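Local coordinates for hypothetic aldehyde deformylating oxygenase (Sulfolobus tokodaii, PDB 5V4T), which binds a ferric iron ion inside a bundle of helices and probably works as an oxidoreductase with aldehyde deformylating oxygenase activity, at residues V54-E57 with I58-F61; K139-I142 with E143-R147. All blocks are in the same frame, centred on the assembly; numbering follows the deposited sequence.

Interaction 1: residues V54-E57 with I58-F61; sequences VIEE and IEHF. With FE (Fe (III) ion), chain C.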
loop_
_atom_site.group_PDB
_atom_site.type_symbol
_atom_site.label_atom_id
_atom_site.label_comp_id
_atom_site.label_asym_id
_atom_site.label_seq_id
_atom_site.Cartn_x
_atom_site.Cartn_y
_atom_site.Cartn_z
ATOM N N VAL A 54 3.017 -4.801 -12.624
ATOM C CA VAL A 54 1.882 -5.674 -12.367
ATOM C C VAL A 54 2.334 -7.051 -11.898
ATOM O O VAL A 54 1.737 -7.626 -10.983
ATOM C CB VAL A 54 1.044 -5.808 -13.679
ATOM C CG1 VAL A 54 0.153 -7.065 -13.662
ATOM C CG2 VAL A 54 0.251 -4.552 -13.880
ATOM N N ILE A 55 3.369 -7.594 -12.507
ATOM C CA ILE A 55 3.918 -8.891 -12.027
ATOM C C ILE A 55 4.383 -8.781 -10.577
ATOM O O ILE A 55 4.109 -9.665 -9.784
ATOM C CB ILE A 55 5.032 -9.377 -12.948
ATOM C CG1 ILE A 55 4.345 -9.872 -14.247
ATOM C CG2 ILE A 55 5.841 -10.471 -12.312
ATOM C CD1 ILE A 55 5.290 -9.811 -15.387
ATOM N N GLU A 56 5.042 -7.668 -10.233
ATOM C CA GLU A 56 5.518 -7.461 -8.879
ATOM C C GLU A 56 4.378 -7.352 -7.903
ATOM O O GLU A 56 4.441 -7.890 -6.810
ATOM C CB GLU A 56 6.470 -6.270 -8.753
ATOM C CG GLU A 56 7.807 -6.567 -9.371
ATOM C CD GLU A 56 8.723 -5.424 -9.544
ATOM O OE1 GLU A 56 8.281 -4.251 -9.580
ATOM O OE2 GLU A 56 9.930 -5.732 -9.796
ATOM N N GLU A 57 3.283 -6.709 -8.278
ATOM C CA GLU A 57 2.143 -6.637 -7.386
ATOM C C GLU A 57 1.538 -8.042 -7.126
ATOM O O GLU A 57 1.111 -8.345 -6.017
ATOM C CB GLU A 57 1.072 -5.725 -7.911
ATOM C CG GLU A 57 1.478 -4.285 -8.165
ATOM C CD GLU A 57 1.830 -3.497 -6.894
ATOM O OE1 GLU A 57 1.293 -3.865 -5.862
ATOM O OE2 GLU A 57 2.541 -2.489 -6.990
ATOM N N ILE A 58 1.483 -8.880 -8.151
ATOM C CA ILE A 58 1.073 -10.244 -7.971
ATOM C C ILE A 58 2.012 -10.978 -7.059
ATOM O O ILE A 58 1.583 -11.721 -6.207
ATOM C CB ILE A 58 0.976 -11.004 -9.296
ATOM C CG1 ILE A 58 -0.096 -10.336 -10.083
ATOM C CG2 ILE A 58 0.638 -12.435 -9.044
ATOM C CD1 ILE A 58 -0.159 -10.755 -11.539
ATOM N N GLU A 59 3.295 -10.829 -7.266
ATOM C CA GLU A 59 4.246 -11.408 -6.324
ATOM C C GLU A 59 4.062 -11.002 -4.866
ATOM O O GLU A 59 4.214 -11.835 -3.922
ATOM C CB GLU A 59 5.661 -11.046 -6.781
ATOM C CG GLU A 59 6.076 -11.744 -8.032
ATOM C CD GLU A 59 7.431 -11.404 -8.477
ATOM O OE1 GLU A 59 7.908 -10.235 -8.329
ATOM O OE2 GLU A 59 8.106 -12.359 -8.922
ATOM N N HIS A 60 3.730 -9.720 -4.657
ATOM C CA HIS A 60 3.443 -9.243 -3.289
ATOM C C HIS A 60 2.231 -9.950 -2.703
ATOM O O HIS A 60 2.276 -10.505 -1.567
ATOM C CB HIS A 60 3.284 -7.750 -3.244
ATOM C CG HIS A 60 4.476 -7.003 -3.724
ATOM N ND1 HIS A 60 4.452 -5.637 -3.847
ATOM C CD2 HIS A 60 5.701 -7.402 -4.123
ATOM C CE1 HIS A 60 5.610 -5.226 -4.334
ATOM N NE2 HIS A 60 6.391 -6.271 -4.488
ATOM N N PHE A 61 1.165 -10.072 -3.501
ATOM C CA PHE A 61 -0.031 -10.812 -3.059
ATOM C C PHE A 61 0.322 -12.200 -2.725
ATOM O O PHE A 61 -0.106 -12.734 -1.674
ATOM C CB PHE A 61 -1.047 -10.891 -4.185
ATOM C CG PHE A 61 -1.949 -9.723 -4.289
ATOM C CD1 PHE A 61 -1.729 -8.513 -3.609
ATOM C CD2 PHE A 61 -3.011 -9.817 -5.178
ATOM C CE1 PHE A 61 -2.579 -7.448 -3.771
ATOM C CE2 PHE A 61 -3.870 -8.752 -5.343
ATOM C CZ PHE A 61 -3.651 -7.565 -4.642
HETATM FE FE FE C . 3.501 -1.337 -5.651
HETATM O O HOH W 1 2.467 -4.329 -2.838
HETATM O O HOH W 2 1.957 -1.568 -4.292
#
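Glu-57 and His-60, one helical turn apart on helix 49-67, flank a water near the iron. Glu-57 binds the metal through one oxygen, OE2, 2.0 Å from the iron. A bend at chi2 (-67°) folds the chain back after CG and brings the carboxylate to the metal. Its other oxygen, OE1, accepts a hydrogen bond from the iron-bound water 2 at 2.9 Å, so the water bridges ligand and metal. Water 1 lies 3.3 Å from Glu-57 OE1, a long and at most weak bond, and sits in the plane of the His-60 ring at its edge, 2.6 Å from ND1. The carboxylate and ring planes are turned 68° apart.

Behind the ring lies the backbone: Glu-56 O rests over one face, 3.0 Å from His-60 CD2, while also accepting the His-60 N-H at 2.9 Å. At the other end of the imidazole, NE2 bonds to Asp-144, which fixes the ring's rotation. With an alanine in its place, water 1 would probably lose its imidazole partner and Asp-144 OD2 its NE2 mate, and a gap would open over the Glu-56 carbonyl. Glu-56 extends into the second shell, where OE1 holds the iron ligand His-148 and OE2 pairs with Arg-147. On another side of the helix, Val-54 CG1 lies 4.3 Å from Ile-58 CD1.

Glu-57 and His-60 form one of the two Glu-x-x-His motifs characteristic of ferritin-like diiron proteins, although here the histidine ND1 faces water and the iron is held by Glu-57, Glu-111, Glu-145 and His-148.

Interaction 2: residues K139-I142 with E143-R147; sequences KRII and EDEAR. With FE (Fe (III) ion), chain C.
Glu-145 runs alongside Ile-141, one turn earlier on helix 132-155, before its carboxylate reaches the iron. Its backbone N-H donates to Ile-141 O at 2.7 Å. CB follows at 3.4 Å from the same oxygen, and CG is nearer still at 3.2 Å, while also lying 3.9 Å from Ile-141 CG2, which points the same way. From CG the chain bends (chi2 -52°) and turns the carboxylate toward the metal. OE1 and OE2 each lie 2.2 Å from the iron, a symmetric bidentate grip that holds the group against rotation. With His-148, Glu-145 makes up the second Glu-x-x-His pair of the ferritin-like four-helix bundle, and both its residues bind this iron; Glu-57, Glu-111 and water 2 are the remaining ligands.

Asp-144 takes a different direction, its CG 3.5 Å from Arg-140 O. OD2 is held by His-60, and OD1 forms a salt bridge to Arg-147 NH2 at 2.8 Å, although the hydrogen bond within it is weak at 125°. The Arg-147 guanidinium lays one face over Asp-144 CA, and its NH2 is shared with Glu-56.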
loop_
_atom_site.group_PDB
_atom_site.type_symbol
_atom_site.label_atom_id
_atom_site.label_comp_id
_atom_site.label_asym_id
_atom_site.label_seq_id
_atom_site.Cartn_x
_atom_site.Cartn_y
_atom_site.Cartn_z
ATOM N N LYS A 139 11.280 -6.288 3.283
ATOM C CA LYS A 139 12.405 -5.526 2.695
ATOM C C LYS A 139 12.348 -5.602 1.184
ATOM O O LYS A 139 12.649 -4.583 0.517
ATOM C CB LYS A 139 13.719 -6.020 3.260
ATOM C CG LYS A 139 13.897 -5.557 4.677
ATOM C CD LYS A 139 14.914 -6.309 5.480
ATOM C CE LYS A 139 16.220 -6.413 4.834
ATOM N NZ LYS A 139 17.200 -7.125 5.753
ATOM N N ARG A 140 11.979 -6.767 0.631
ATOM C CA ARG A 140 11.872 -6.927 -0.804
ATOM C C ARG A 140 10.753 -6.079 -1.384
ATOM O O ARG A 140 10.939 -5.407 -2.418
ATOM C CB ARG A 140 11.703 -8.393 -1.205
ATOM C CG ARG A 140 12.947 -9.246 -0.923
ATOM C CD ARG A 140 12.744 -10.722 -1.062
ATOM N NE ARG A 140 14.000 -11.406 -0.846
ATOM C CZ ARG A 140 14.133 -12.733 -0.729
ATOM N NH1 ARG A 140 13.049 -13.488 -0.684
ATOM N NH2 ARG A 140 15.337 -13.258 -0.588
ATOM N N ILE A 141 9.634 -6.019 -0.695
ATOM C CA ILE A 141 8.538 -5.193 -1.147
ATOM C C ILE A 141 8.925 -3.722 -1.078
ATOM O O ILE A 141 8.649 -2.960 -1.988
ATOM C CB ILE A 141 7.268 -5.485 -0.333
ATOM C CG1 ILE A 141 6.800 -6.907 -0.591
ATOM C CG2 ILE A 141 6.175 -4.474 -0.686
ATOM C CD1 ILE A 141 5.663 -7.363 0.341
ATOM N N ILE A 142 9.601 -3.324 -0.022
ATOM C CA ILE A 142 10.077 -1.914 0.090
ATOM C C ILE A 142 10.924 -1.565 -1.107
ATOM O O ILE A 142 10.723 -0.486 -1.719
ATOM C CB ILE A 142 10.806 -1.653 1.424
ATOM C CG1 ILE A 142 9.820 -1.707 2.555
ATOM C CG2 ILE A 142 11.578 -0.377 1.424
ATOM C CD1 ILE A 142 10.431 -1.792 3.933
ATOM N N GLU A 143 11.870 -2.434 -1.468
ATOM C CA GLU A 143 12.694 -2.164 -2.644
ATOM C C GLU A 143 11.890 -2.009 -3.910
ATOM O O GLU A 143 12.129 -1.072 -4.703
ATOM C CB GLU A 143 13.755 -3.228 -2.781
ATOM C CG GLU A 143 14.790 -2.990 -3.844
ATOM C CD GLU A 143 15.873 -4.093 -3.806
ATOM O OE1 GLU A 143 15.605 -5.228 -3.339
ATOM O OE2 GLU A 143 16.985 -3.802 -4.255
ATOM N N ASP A 144 10.952 -2.945 -4.113
ATOM C CA ASP A 144 10.088 -2.895 -5.268
ATOM C C ASP A 144 9.301 -1.599 -5.269
ATOM O O ASP A 144 9.173 -0.953 -6.313
ATOM C CB ASP A 144 9.100 -4.036 -5.288
ATOM C CG ASP A 144 9.708 -5.392 -5.651
ATOM O OD1 ASP A 144 10.922 -5.538 -5.943
ATOM O OD2 ASP A 144 8.901 -6.376 -5.547
ATOM N N GLU A 145 8.755 -1.219 -4.113
ATOM C CA GLU A 145 7.871 -0.062 -4.050
ATOM C C GLU A 145 8.574 1.229 -4.369
ATOM O O GLU A 145 7.962 2.165 -4.942
ATOM C CB GLU A 145 7.118 0.009 -2.721
ATOM C CG GLU A 145 6.069 -1.098 -2.573
ATOM C CD GLU A 145 5.109 -1.182 -3.748
ATOM O OE1 GLU A 145 4.676 -0.111 -4.231
ATOM O OE2 GLU A 145 4.800 -2.319 -4.188
ATOM N N ALA A 146 9.852 1.342 -4.032
ATOM C CA ALA A 146 10.628 2.494 -4.429
ATOM C C ALA A 146 10.673 2.672 -5.931
ATOM O O ALA A 146 10.512 3.783 -6.444
ATOM C CB ALA A 146 12.041 2.441 -3.845
ATOM N N ARG A 147 10.796 1.581 -6.663
ATOM C CA ARG A 147 10.738 1.656 -8.120
ATOM C C ARG A 147 9.358 1.910 -8.620
ATOM O O ARG A 147 9.171 2.628 -9.621
ATOM C CB ARG A 147 11.274 0.373 -8.717
ATOM C CG ARG A 147 12.761 0.121 -8.608
ATOM C CD ARG A 147 13.174 -1.066 -9.523
ATOM N NE ARG A 147 12.422 -2.316 -9.295
ATOM C CZ ARG A 147 12.703 -3.255 -8.379
ATOM N NH1 ARG A 147 13.697 -3.119 -7.540
ATOM N NH2 ARG A 147 11.948 -4.327 -8.280
HETATM FE FE FE C . 3.501 -1.337 -5.651
HETATM O O HOH W 2 1.957 -1.568 -4.292
#

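In the fold
Interaction 1 lies on helix 49-67 and interaction 2 on helix 132-155, with helices 80-93 and 98-128 between them in sequence. Their centres are 11 Å apart, and each is about as far from the centre of the chain. The two helices face each other across the iron, and water 2 is common to both interactions; helix 98-128 brings Glu-111 to the same metal. Beyond the metal the helices meet directly, His-60 CD2 lying 3.7 Å from Ile-141 CG1. Segments far apart in sequence together build a site in which one iron is seen here, within a helical bundle of the kind that holds two metals in many relatives.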